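Quinoline 2-oxidoreductase small subunit (Pseudomonas putida, PDB 1T3Q) carries two [2Fe-2S] clusters in a molybdenum hydroxylase that oxidises quinoline, and probably relays electrons from the molybdenum centre to FAD. Local coordinates at residues A34-E37 and L41-T44; S55-I60 and P64-L69; E84-G89 and A94-F99; L115-S120 and S138-R143; D131-V136 and D152-P157. One frame throughout, in Å; residues are numbered along the deposited sequence.

Interaction 1 (A34-E37 and L41-T44); sequences ALRE and LTGT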
# COMPACT_ATOMS: atom_id res chain seq x y z
N ALA A 34 -21.69 -6.50 5.42
CA ALA A 34 -21.17 -6.75 6.76
C ALA A 34 -19.96 -7.67 6.72
O ALA A 34 -18.94 -7.41 7.37
CB ALA A 34 -22.25 -7.34 7.66
N LEU A 35 -20.06 -8.76 5.96
CA LEU A 35 -18.95 -9.70 5.84
C LEU A 35 -17.73 -8.96 5.29
O LEU A 35 -16.63 -9.07 5.82
CB LEU A 35 -19.32 -10.85 4.90
CG LEU A 35 -20.35 -11.86 5.42
CD1 LEU A 35 -20.79 -12.80 4.31
CD2 LEU A 35 -19.74 -12.65 6.58
N ARG A 36 -17.95 -8.20 4.22
CA ARG A 36 -16.86 -7.47 3.58
C ARG A 36 -16.25 -6.34 4.39
O ARG A 36 -15.04 -6.30 4.61
CB ARG A 36 -17.35 -6.90 2.24
CG ARG A 36 -17.81 -7.93 1.22
CD ARG A 36 -18.45 -7.24 0.02
NE ARG A 36 -17.61 -6.14 -0.45
CZ ARG A 36 -16.47 -6.29 -1.11
NH1 ARG A 36 -16.02 -7.51 -1.41
NH2 ARG A 36 -15.75 -5.23 -1.45
N GLU A 37 -17.10 -5.42 4.85
CA GLU A 37 -16.65 -4.24 5.57
C GLU A 37 -16.55 -4.31 7.10
O GLU A 37 -15.71 -3.63 7.69
CB GLU A 37 -17.54 -3.06 5.15
CG GLU A 37 -17.46 -2.81 3.63
CD GLU A 37 -18.56 -1.91 3.09
OE1 GLU A 37 -18.53 -1.63 1.87
OE2 GLU A 37 -19.45 -1.48 3.85
N LEU A 41 -13.96 -9.85 5.41
CA LEU A 41 -13.82 -10.97 4.49
C LEU A 41 -14.36 -10.50 3.14
O LEU A 41 -15.55 -10.66 2.85
CB LEU A 41 -14.61 -12.17 5.01
CG LEU A 41 -14.13 -12.72 6.36
CD1 LEU A 41 -15.10 -13.77 6.87
CD2 LEU A 41 -12.73 -13.31 6.19
N THR A 42 -13.48 -9.93 2.33
CA THR A 42 -13.88 -9.40 1.03
C THR A 42 -14.02 -10.42 -0.09
O THR A 42 -14.23 -10.04 -1.25
CB THR A 42 -12.93 -8.26 0.58
OG1 THR A 42 -11.58 -8.73 0.57
CG2 THR A 42 -13.03 -7.08 1.53
N GLY A 43 -13.91 -11.70 0.23
CA GLY A 43 -14.05 -12.72 -0.80
C GLY A 43 -15.44 -12.71 -1.42
O GLY A 43 -15.62 -13.01 -2.60
N THR A 44 -16.44 -12.37 -0.61
CA THR A 44 -17.83 -12.30 -1.08
C THR A 44 -17.94 -11.02 -1.90
O THR A 44 -17.63 -9.93 -1.41
CB THR A 44 -18.81 -12.26 0.12
OG1 THR A 44 -18.67 -13.47 0.89
CG2 THR A 44 -20.25 -12.14 -0.36

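Interaction 2 (S55-I60 and P64-L69); sequences SCTILI and PMRSCL. With FES (Fe2/s2 (inorganic) cluster), chain H.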
# COMPACT_ATOMS: atom_id res chain seq x y z
N SER A 55 -23.23 -13.33 -7.42
CA SER A 55 -21.85 -13.13 -7.00
C SER A 55 -21.63 -13.10 -5.49
O SER A 55 -20.52 -13.34 -5.02
CB SER A 55 -21.29 -11.82 -7.59
OG SER A 55 -21.84 -10.70 -6.91
N CYS A 56 -22.68 -12.81 -4.73
CA CYS A 56 -22.62 -12.72 -3.27
C CYS A 56 -23.11 -14.00 -2.62
O CYS A 56 -23.32 -14.04 -1.41
CB CYS A 56 -23.51 -11.59 -2.76
SG CYS A 56 -25.26 -11.99 -3.00
N THR A 57 -23.30 -15.04 -3.42
CA THR A 57 -23.80 -16.31 -2.89
C THR A 57 -22.86 -16.94 -1.88
O THR A 57 -21.67 -17.11 -2.15
CB THR A 57 -24.07 -17.31 -4.03
OG1 THR A 57 -25.00 -16.73 -4.96
CG2 THR A 57 -24.67 -18.61 -3.48
N ILE A 58 -23.39 -17.26 -0.70
CA ILE A 58 -22.60 -17.90 0.35
C ILE A 58 -23.45 -19.04 0.93
O ILE A 58 -24.60 -19.20 0.54
CB ILE A 58 -22.26 -16.92 1.50
CG1 ILE A 58 -23.55 -16.37 2.11
CG2 ILE A 58 -21.37 -15.80 0.98
CD1 ILE A 58 -23.32 -15.45 3.30
N LEU A 59 -22.88 -19.83 1.82
CA LEU A 59 -23.66 -20.91 2.42
C LEU A 59 -24.01 -20.53 3.85
O LEU A 59 -23.14 -20.15 4.64
CB LEU A 59 -22.86 -22.22 2.42
CG LEU A 59 -22.41 -22.79 1.07
CD1 LEU A 59 -21.64 -24.09 1.29
CD2 LEU A 59 -23.62 -23.04 0.19
N ILE A 60 -25.29 -20.62 4.17
CA ILE A 60 -25.77 -20.33 5.51
C ILE A 60 -26.42 -21.62 6.00
O ILE A 60 -27.41 -22.10 5.44
CB ILE A 60 -26.78 -19.16 5.51
CG1 ILE A 60 -26.07 -17.88 5.05
CG2 ILE A 60 -27.37 -18.96 6.90
CD1 ILE A 60 -26.91 -16.62 5.12
N PRO A 64 -27.07 -22.49 0.08
CA PRO A 64 -26.71 -21.26 -0.63
C PRO A 64 -27.80 -20.19 -0.53
O PRO A 64 -28.99 -20.47 -0.70
CB PRO A 64 -26.47 -21.75 -2.06
CG PRO A 64 -27.38 -22.95 -2.17
CD PRO A 64 -27.18 -23.64 -0.85
N MET A 65 -27.37 -18.97 -0.24
CA MET A 65 -28.28 -17.83 -0.12
C MET A 65 -27.61 -16.56 -0.63
O MET A 65 -26.38 -16.45 -0.61
CB MET A 65 -28.67 -17.60 1.34
CG MET A 65 -29.49 -18.71 1.96
SD MET A 65 -29.97 -18.31 3.65
CE MET A 65 -30.71 -19.91 4.15
N ARG A 66 -28.41 -15.60 -1.09
CA ARG A 66 -27.87 -14.33 -1.56
C ARG A 66 -27.60 -13.48 -0.32
O ARG A 66 -28.53 -13.12 0.40
CB ARG A 66 -28.89 -13.61 -2.45
CG ARG A 66 -29.35 -14.37 -3.67
CD ARG A 66 -28.20 -14.74 -4.61
NE ARG A 66 -28.71 -14.92 -5.97
CZ ARG A 66 -28.36 -15.90 -6.80
NH1 ARG A 66 -28.90 -15.94 -8.01
NH2 ARG A 66 -27.50 -16.83 -6.42
N SER A 67 -26.33 -13.17 -0.06
CA SER A 67 -26.01 -12.36 1.11
C SER A 67 -26.42 -10.90 0.94
O SER A 67 -26.54 -10.18 1.92
CB SER A 67 -24.52 -12.45 1.45
OG SER A 67 -23.71 -12.14 0.33
N CYS A 68 -26.63 -10.46 -0.30
CA CYS A 68 -27.05 -9.08 -0.52
C CYS A 68 -28.54 -8.94 -0.20
O CYS A 68 -29.04 -7.82 -0.02
CB CYS A 68 -26.79 -8.65 -1.97
SG CYS A 68 -27.88 -9.38 -3.18
N LEU A 69 -29.24 -10.07 -0.14
CA LEU A 69 -30.66 -10.07 0.18
C LEU A 69 -30.94 -10.69 1.55
O LEU A 69 -32.03 -11.20 1.81
CB LEU A 69 -31.46 -10.80 -0.91
CG LEU A 69 -31.42 -10.18 -2.31
CD1 LEU A 69 -32.50 -10.83 -3.15
CD2 LEU A 69 -31.66 -8.66 -2.25
FE1 FES H . -25.94 -9.95 -7.19
FE2 FES H . -26.25 -10.54 -4.55
S1 FES H . -27.19 -11.59 -6.16
S2 FES H . -24.89 -8.95 -5.50

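Interaction 3 (E84-G89 and A94-F99); sequences EGLSQG and ALQDSF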
# COMPACT_ATOMS: atom_id res chain seq x y z
N GLU A 84 -13.41 -17.78 1.64
CA GLU A 84 -12.15 -17.81 2.39
C GLU A 84 -11.98 -19.10 3.20
O GLU A 84 -10.85 -19.49 3.52
CB GLU A 84 -12.05 -16.62 3.35
CG GLU A 84 -11.80 -15.28 2.69
CD GLU A 84 -13.08 -14.52 2.37
OE1 GLU A 84 -14.15 -15.15 2.25
OE2 GLU A 84 -12.99 -13.29 2.21
N GLY A 85 -13.09 -19.74 3.53
CA GLY A 85 -13.02 -20.95 4.33
C GLY A 85 -12.80 -22.24 3.57
O GLY A 85 -12.58 -23.29 4.17
N LEU A 86 -12.83 -22.17 2.24
CA LEU A 86 -12.66 -23.36 1.41
C LEU A 86 -11.32 -24.07 1.49
O LEU A 86 -11.26 -25.26 1.78
CB LEU A 86 -12.95 -23.03 -0.06
CG LEU A 86 -14.28 -23.49 -0.65
CD1 LEU A 86 -14.24 -23.27 -2.15
CD2 LEU A 86 -14.53 -24.96 -0.34
N SER A 87 -10.24 -23.35 1.21
CA SER A 87 -8.91 -23.95 1.24
C SER A 87 -8.55 -24.45 2.63
O SER A 87 -9.03 -23.93 3.64
CB SER A 87 -7.86 -22.95 0.76
OG SER A 87 -7.72 -21.89 1.68
N GLN A 88 -7.69 -25.46 2.67
CA GLN A 88 -7.24 -26.03 3.94
C GLN A 88 -5.72 -26.18 3.88
O GLN A 88 -5.18 -26.78 2.95
CB GLN A 88 -7.88 -27.41 4.14
N GLY A 89 -5.03 -25.60 4.86
CA GLY A 89 -3.58 -25.71 4.90
C GLY A 89 -2.84 -25.13 3.71
O GLY A 89 -1.88 -25.73 3.21
N ALA A 94 -10.04 -29.86 -3.89
CA ALA A 94 -10.37 -30.47 -5.17
C ALA A 94 -11.18 -29.59 -6.11
O ALA A 94 -10.85 -29.48 -7.30
CB ALA A 94 -11.08 -31.80 -4.94
N LEU A 95 -12.24 -28.98 -5.60
CA LEU A 95 -13.10 -28.13 -6.42
C LEU A 95 -12.33 -26.93 -6.98
O LEU A 95 -12.39 -26.66 -8.17
CB LEU A 95 -14.31 -27.64 -5.62
CG LEU A 95 -15.32 -26.78 -6.38
CD1 LEU A 95 -15.81 -27.52 -7.61
CD2 LEU A 95 -16.48 -26.42 -5.46
N GLN A 96 -11.62 -26.23 -6.11
CA GLN A 96 -10.84 -25.06 -6.51
C GLN A 96 -9.78 -25.44 -7.53
O GLN A 96 -9.63 -24.80 -8.57
CB GLN A 96 -10.17 -24.42 -5.30
CG GLN A 96 -11.14 -23.85 -4.27
CD GLN A 96 -10.45 -23.43 -3.00
OE1 GLN A 96 -9.77 -24.24 -2.35
NE2 GLN A 96 -10.61 -22.17 -2.62
N ASP A 97 -9.04 -26.51 -7.23
CA ASP A 97 -8.00 -26.96 -8.14
C ASP A 97 -8.58 -27.32 -9.49
O ASP A 97 -7.95 -27.08 -10.53
CB ASP A 97 -7.27 -28.17 -7.54
CG ASP A 97 -6.24 -28.74 -8.49
OD1 ASP A 97 -6.53 -29.77 -9.15
OD2 ASP A 97 -5.15 -28.15 -8.60
N SER A 98 -9.79 -27.88 -9.49
CA SER A 98 -10.44 -28.25 -10.74
C SER A 98 -10.78 -26.99 -11.55
O SER A 98 -10.59 -26.96 -12.77
CB SER A 98 -11.72 -29.03 -10.46
OG SER A 98 -12.27 -29.51 -11.66
N PHE A 99 -11.28 -25.96 -10.87
CA PHE A 99 -11.60 -24.70 -11.56
C PHE A 99 -10.35 -24.19 -12.28
O PHE A 99 -10.42 -23.73 -13.42
CB PHE A 99 -12.07 -23.64 -10.54
CG PHE A 99 -13.56 -23.54 -10.40
CD1 PHE A 99 -14.33 -24.65 -10.05
CD2 PHE A 99 -14.20 -22.32 -10.63
CE1 PHE A 99 -15.71 -24.55 -9.92
CE2 PHE A 99 -15.59 -22.21 -10.50
CZ PHE A 99 -16.34 -23.32 -10.15
O HOH W 1 -10.36 -20.64 0.11

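Interaction 4 (L115-S120 and S138-R143); sequences LATARS and SGNLCR. With FES (Fe2/s2 (inorganic) cluster), chain G.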
# COMPACT_ATOMS: atom_id res chain seq x y z
N LEU A 115 -18.48 -21.15 -6.66
CA LEU A 115 -18.05 -22.19 -5.74
C LEU A 115 -19.10 -22.56 -4.70
O LEU A 115 -19.29 -23.74 -4.38
CB LEU A 115 -16.75 -21.76 -5.04
CG LEU A 115 -15.51 -21.67 -5.95
CD1 LEU A 115 -14.38 -20.97 -5.22
CD2 LEU A 115 -15.08 -23.06 -6.39
N ALA A 116 -19.80 -21.55 -4.18
CA ALA A 116 -20.84 -21.78 -3.19
C ALA A 116 -21.94 -22.67 -3.78
O ALA A 116 -22.31 -23.70 -3.20
CB ALA A 116 -21.43 -20.44 -2.72
N THR A 117 -22.44 -22.29 -4.94
CA THR A 117 -23.49 -23.07 -5.58
C THR A 117 -22.98 -24.47 -5.95
O THR A 117 -23.67 -25.46 -5.74
CB THR A 117 -24.04 -22.37 -6.84
OG1 THR A 117 -24.57 -21.09 -6.48
CG2 THR A 117 -25.15 -23.20 -7.48
N ALA A 118 -21.76 -24.54 -6.48
CA ALA A 118 -21.20 -25.83 -6.87
C ALA A 118 -21.08 -26.77 -5.67
O ALA A 118 -21.39 -27.96 -5.77
CB ALA A 118 -19.84 -25.64 -7.52
N ARG A 119 -20.63 -26.24 -4.53
CA ARG A 119 -20.49 -27.07 -3.33
C ARG A 119 -21.84 -27.66 -2.96
O ARG A 119 -21.95 -28.85 -2.64
CB ARG A 119 -19.96 -26.26 -2.16
CG ARG A 119 -18.51 -25.81 -2.28
CD ARG A 119 -18.03 -25.26 -0.95
NE ARG A 119 -18.01 -26.30 0.07
CZ ARG A 119 -18.05 -26.09 1.38
NH1 ARG A 119 -18.02 -27.11 2.22
NH2 ARG A 119 -18.13 -24.85 1.86
N SER A 120 -22.88 -26.83 -3.00
CA SER A 120 -24.23 -27.27 -2.66
C SER A 120 -24.67 -28.41 -3.57
O SER A 120 -25.25 -29.39 -3.10
CB SER A 120 -25.21 -26.10 -2.80
OG SER A 120 -26.53 -26.53 -2.50
N SER A 138 -27.59 -22.05 -13.18
CA SER A 138 -28.23 -21.00 -13.98
C SER A 138 -28.51 -19.71 -13.22
O SER A 138 -28.89 -18.70 -13.83
CB SER A 138 -29.54 -21.52 -14.60
OG SER A 138 -30.54 -21.75 -13.63
N GLY A 139 -28.33 -19.73 -11.91
CA GLY A 139 -28.55 -18.55 -11.10
C GLY A 139 -27.26 -17.81 -10.78
O GLY A 139 -27.26 -16.86 -9.98
N ASN A 140 -26.16 -18.24 -11.38
CA ASN A 140 -24.87 -17.59 -11.17
C ASN A 140 -24.37 -17.06 -12.51
O ASN A 140 -24.10 -17.82 -13.44
CB ASN A 140 -23.84 -18.57 -10.59
CG ASN A 140 -24.10 -18.89 -9.13
OD1 ASN A 140 -24.92 -19.74 -8.79
ND2 ASN A 140 -23.40 -18.19 -8.24
N LEU A 141 -24.24 -15.74 -12.61
CA LEU A 141 -23.81 -15.12 -13.85
C LEU A 141 -22.30 -14.92 -13.97
O LEU A 141 -21.62 -14.55 -13.02
CB LEU A 141 -24.50 -13.76 -14.02
CG LEU A 141 -26.03 -13.80 -13.92
CD1 LEU A 141 -26.60 -12.39 -14.02
CD2 LEU A 141 -26.59 -14.69 -15.01
N CYS A 142 -21.80 -15.19 -15.17
CA CYS A 142 -20.38 -15.02 -15.48
C CYS A 142 -20.36 -14.32 -16.83
O CYS A 142 -21.01 -14.75 -17.78
CB CYS A 142 -19.67 -16.36 -15.59
SG CYS A 142 -17.93 -16.21 -16.05
N ARG A 143 -19.61 -13.22 -16.91
CA ARG A 143 -19.51 -12.45 -18.15
C ARG A 143 -18.24 -12.76 -18.94
O ARG A 143 -18.10 -12.32 -20.09
CB ARG A 143 -19.55 -10.96 -17.81
CG ARG A 143 -19.64 -10.02 -19.01
CD ARG A 143 -20.84 -10.35 -19.87
NE ARG A 143 -21.43 -9.14 -20.46
CZ ARG A 143 -22.46 -9.15 -21.30
NH1 ARG A 143 -22.94 -8.01 -21.77
NH2 ARG A 143 -23.01 -10.30 -21.67
FE1 FES G . -15.30 -12.86 -14.84
FE2 FES G . -16.91 -14.96 -14.24
S1 FES G . -14.73 -15.05 -14.38
S2 FES G . -17.47 -12.82 -14.48

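Interaction 5 (D131-V136 and D152-P157); sequences DEVREV and DAITDP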
# COMPACT_ATOMS: atom_id res chain seq x y z
N ASP A 131 -26.07 -31.44 -17.65
CA ASP A 131 -27.36 -30.76 -17.70
C ASP A 131 -27.83 -30.33 -16.32
O ASP A 131 -28.37 -29.24 -16.16
CB ASP A 131 -28.42 -31.65 -18.35
CG ASP A 131 -28.39 -31.59 -19.86
OD1 ASP A 131 -29.05 -32.43 -20.51
OD2 ASP A 131 -27.72 -30.69 -20.40
N GLU A 132 -27.63 -31.20 -15.34
CA GLU A 132 -28.03 -30.89 -13.97
C GLU A 132 -27.21 -29.71 -13.45
O GLU A 132 -27.75 -28.83 -12.77
CB GLU A 132 -27.83 -32.13 -13.08
CG GLU A 132 -28.83 -33.25 -13.40
CD GLU A 132 -28.48 -34.61 -12.78
OE1 GLU A 132 -29.33 -35.52 -12.85
OE2 GLU A 132 -27.37 -34.77 -12.22
N VAL A 133 -25.92 -29.70 -13.76
CA VAL A 133 -25.06 -28.61 -13.31
C VAL A 133 -25.49 -27.30 -13.97
O VAL A 133 -25.64 -26.28 -13.30
CB VAL A 133 -23.58 -28.89 -13.62
CG1 VAL A 133 -22.72 -27.71 -13.17
CG2 VAL A 133 -23.12 -30.15 -12.88
N ARG A 134 -25.71 -27.32 -15.28
CA ARG A 134 -26.12 -26.10 -15.98
C ARG A 134 -27.43 -25.57 -15.40
O ARG A 134 -27.62 -24.36 -15.28
CB ARG A 134 -26.27 -26.36 -17.48
CG ARG A 134 -24.93 -26.41 -18.23
CD ARG A 134 -25.12 -26.71 -19.71
NE ARG A 134 -23.86 -26.77 -20.46
CZ ARG A 134 -23.17 -25.70 -20.86
NH1 ARG A 134 -23.62 -24.48 -20.61
NH2 ARG A 134 -22.05 -25.85 -21.54
N GLU A 135 -28.32 -26.49 -15.01
CA GLU A 135 -29.61 -26.12 -14.44
C GLU A 135 -29.47 -25.44 -13.09
O GLU A 135 -30.03 -24.37 -12.86
CB GLU A 135 -30.49 -27.36 -14.28
CG GLU A 135 -30.89 -27.99 -15.60
CD GLU A 135 -31.50 -29.37 -15.45
OE1 GLU A 135 -31.90 -29.95 -16.48
OE2 GLU A 135 -31.59 -29.87 -14.30
N VAL A 136 -28.71 -26.05 -12.19
CA VAL A 136 -28.53 -25.47 -10.86
C VAL A 136 -27.64 -24.23 -10.87
O VAL A 136 -27.84 -23.32 -10.07
CB VAL A 136 -27.95 -26.51 -9.89
CG1 VAL A 136 -27.89 -25.93 -8.48
CG2 VAL A 136 -28.82 -27.77 -9.90
N ASP A 152 -17.29 -28.10 -16.86
CA ASP A 152 -16.21 -29.09 -16.93
C ASP A 152 -15.58 -29.29 -15.55
O ASP A 152 -15.35 -30.42 -15.13
CB ASP A 152 -15.10 -28.62 -17.88
CG ASP A 152 -15.54 -28.54 -19.33
OD1 ASP A 152 -14.78 -27.95 -20.13
OD2 ASP A 152 -16.61 -29.07 -19.68
N ALA A 153 -15.29 -28.19 -14.87
CA ALA A 153 -14.65 -28.24 -13.56
C ALA A 153 -15.49 -28.97 -12.52
O ALA A 153 -14.97 -29.81 -11.78
CB ALA A 153 -14.33 -26.82 -13.07
N ILE A 154 -16.79 -28.67 -12.47
CA ILE A 154 -17.68 -29.29 -11.50
C ILE A 154 -17.92 -30.78 -11.72
O ILE A 154 -18.14 -31.53 -10.76
CB ILE A 154 -19.04 -28.55 -11.47
CG1 ILE A 154 -18.82 -27.10 -11.04
CG2 ILE A 154 -20.01 -29.26 -10.52
CD1 ILE A 154 -20.03 -26.20 -11.23
N THR A 155 -17.87 -31.22 -12.98
CA THR A 155 -18.09 -32.63 -13.30
C THR A 155 -16.81 -33.43 -13.41
O THR A 155 -16.83 -34.60 -13.80
CB THR A 155 -18.88 -32.78 -14.62
OG1 THR A 155 -18.20 -32.07 -15.67
CG2 THR A 155 -20.29 -32.24 -14.47
N ASP A 156 -15.68 -32.80 -13.08
CA ASP A 156 -14.38 -33.47 -13.13
C ASP A 156 -14.41 -34.67 -12.19
O ASP A 156 -14.88 -34.57 -11.05
CB ASP A 156 -13.28 -32.50 -12.69
CG ASP A 156 -11.90 -33.09 -12.81
OD1 ASP A 156 -11.26 -32.89 -13.87
OD2 ASP A 156 -11.44 -33.76 -11.86
N PRO A 157 -13.90 -35.83 -12.64
CA PRO A 157 -13.90 -37.03 -11.80
C PRO A 157 -13.17 -36.91 -10.46
O PRO A 157 -13.54 -37.57 -9.49
CB PRO A 157 -13.28 -38.09 -12.72
CG PRO A 157 -12.39 -37.29 -13.62
CD PRO A 157 -13.23 -36.08 -13.93

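Interaction 1 (A34-E37 and L41-T44)
Arg36 reaches across to the loop through its guanidinium: NH1 donates to the backbone O of Thr44 over 2.9 Å, with an N-H...O angle of 156°. The oxygen lies at the edge of the flat group and in its plane, where an N-H naturally points. NH1 is also 3.1 Å from the backbone O of Thr42. NH2 has a different and stronger engagement, a salt bridge to Asp36 of the large subunit, so this single long, many-donor side chain ties both a loop of its own chain and a neighbouring chain to the helix. The second cross-contact bond is between backbones, Leu41 N to Leu35 O at 2.8 Å, as the chain folds back after the helix. Next to it, the CA of Arg36 makes a CA-H...O contact of 3.5 Å with O of Leu41.

The bend of the arginine at chi3 (48°) turns the guanidinium edge-on to Thr44 O; CD of Arg36, before the bend, is already 3.2 Å from that oxygen. Thr42 sends its methyl CG2 over one face of the guanidinium, a small apolar group suited to a flat cation. Deeper in, Leu35 and Thr44 meet at an oblique angle, CD1 of the leucine 4.1 Å from OG1 of the threonine.

Leu35, a purely apolar side chain, suits the side of helix 31-39 that faces the sheet. It packs on Ile16 of strand 10-16 and Ile58 of strand 57-60, while Thr44 touches the same Ile58, so the contact fastens the helix of the plant-ferredoxin-like fold, and the loop leaving it, onto the sheet.

Interaction 2 (S55-I60 and P64-L69)
Arg66 brings the flat group of this contact, and both of its neighbours here stand oblique to the guanidinium: OG1 of Thr57, and the inorganic sulfur S1 of the cluster, 3.7 Å from NE of Arg66. A bend at chi2 (-60°) curls the chain back toward them. NH2 of Arg66 gives OG1 of Thr57 only a weak hydrogen bond, 2.9 Å long but strongly bent at 128°; the hydroxyl is held better by Gly54 O, and the guanidinium by Gly139 O at NH1 and Gly51 O at NE. The puckered ring of Pro64 has Leu59 CD2 3.8 Å from its CD and the methyl of Thr57 alongside.

Strands 57-60 and 64-66 pair as an antiparallel hairpin, Ile58 and Met65 exchanging both backbone bonds, and the extended methionine crosses Ile60 at about a right angle. Farther along, Ser67 OG donates to a lone pair of Cys56 O over 2.6 Å, a bond its short side chain can make beside the main chain.

Cys56 SG (2.3 Å) and Cys68 SG (2.4 Å) both bind iron FE2 of the cluster. Cys68 N also donates to SG of Cys56 at 3.4 Å. An N-H directed at a ligating sulfur, with a guanidinium close to S1, would be expected to spread the cluster's negative charge and probably to ease its reduction.

Interaction 3 (E84-G89 and A94-F99)
Gln96 reaches Leu86 because its CG stands anti to the carbonyl carbon (chi1 -64°) and the chain then runs on extended, carrying the amide to the loop. The two side chains run antiparallel, overlapping flank to flank: NE2 of Gln96 lies 3.6 Å from CB of Leu86, and CG of Gln96 lies 3.8 Å from its CD1. On the other branch, OE1 of Gln96 comes within 3.7 Å of CA of Ser87. No direct hydrogen bond joins the segments, but one water does: it accepts from Ser87 N at 2.9 Å and from Gln96 NE2 at 3.1 Å.

Glutamine suits the place since both ends of its amide are used. NE2 also donates to Leu27 O of the large subunit, and OE1 accepts from Asn93 N, as the N3 side chain does in a capping box. Replaced by an alanine, Gln96 would probably leave Leu27 O of the large subunit and Asn93 N without their partners and the water held from the Ser87 side alone.

Leu86 also packs on Leu115 and Arg119 of helix 111-124. The arrangement is that of the connection entering the helical, second-cluster domain of molybdenum hydroxylases, whose first helix begins here.

Interaction 4 (L115-S120 and S138-R143)
Thr117 and Asn140 form the whole of the close contact, through one short bond: OG1 of the threonine donates to OD1 of the asparagine at 2.7 Å. The hydroxyl approaches the amide oxygen with a C=O...O angle of 120° and stands 25° out of the carbonyl plane. OD1 also lies 3.4 Å from CB of Thr117 and 3.7 Å from its methyl CG2, so the oxygen is wedged against the threonine. A second, weak bond joins OG1 to Gly113 O one turn back. Protein closes round the pair: Gln103 of the medium subunit packs on Thr117, and Thr57 and Met114 pack on Asn140.

Elsewhere the segments draw apart. On the helix, Arg119 and Ser120 turn to its partly exposed side, where Arg119 makes a salt bridge with Glu81. The loop runs off from Asn140 toward the second cluster, where Arg143 makes a salt bridge with Glu693 of the large subunit.

There Cys142 SG binds iron FE2 at 2.4 Å together with Cys110, and Arg143 N comes within 3.3 Å of S2. Two small polar residues are apt in so buried a spot because the hydroxyl and OD1 satisfy each other. Their bond ties Asn140, two residues before the ligand Cys142, to helix 111-124, and the Asn140 side chain also comes within about 8 Å (nearest atoms) of the first cluster.

Interaction 5 (D131-V136 and D152-P157)
Val133 is the residue of 131-136 that meets the second segment, touching Ile154 and Thr155. Just before it, Glu132 turns back along its own helix, its OE2 accepting from Ser129 N near the helix start. Val133 then points its two methyls across. CG1, anti to the backbone N (chi1 178°), lies 3.6 Å from CD1 of Ile154, and CG2 lies 4.0 Å from CG2 of Ile154 and 3.9 Å from the methyl CG2 of Thr155. Thr155 can turn its methyl to the valine because its hydroxyl is already bonded to Ile151 O. The side chains meet obliquely, methyl against methyl, with no polar bond between the segments. The branch at CB lets Val133 offer two methyls at once, while Ile154 reaches with its longer arm, CD1. Cutting Val133 back to an alanine would probably open a gap in front of Ile154 and Thr155, leaving their methyls without this partner.

Next along, Arg134 reaches a salt bridge with Asp721 of the large subunit. At the segment's end Val136 packs on Thr117 and Ile121.

Helix 130-136 is thus laid against the C-terminal end of helix 148-154, with helix 111-124 completing the packing: Ile154 reaches Ala118 and Leu122 on it. Beyond Thr155, Asp156 caps the start of helix 157-164, so the contact lies where three helices of the second-cluster domain come together and a fourth begins.

Overall arrangement
From the N terminus, interaction 1 closes the short turn after helix 31-39, and interaction 2 the hairpin that follows; the two pack together through Thr44, Leu35, Ile58 and Ser67 within the first-cluster domain. Interaction 3 comes next in series, closing the linker into the helical domain; Glu84 reaches back to Gly43 N of interaction 1. Interactions 4 and 5 then cross, their segments alternating along the chain, and so lock helices 111-124, 130-136 and 148-154 and the loop 138-143 together. Among the links between the two domains is Arg66 of interaction 2, bonded to Gly139 O of interaction 4, while Ser98 of interaction 3 bonds Ala153 O of interaction 5 and ties in helix 94-101.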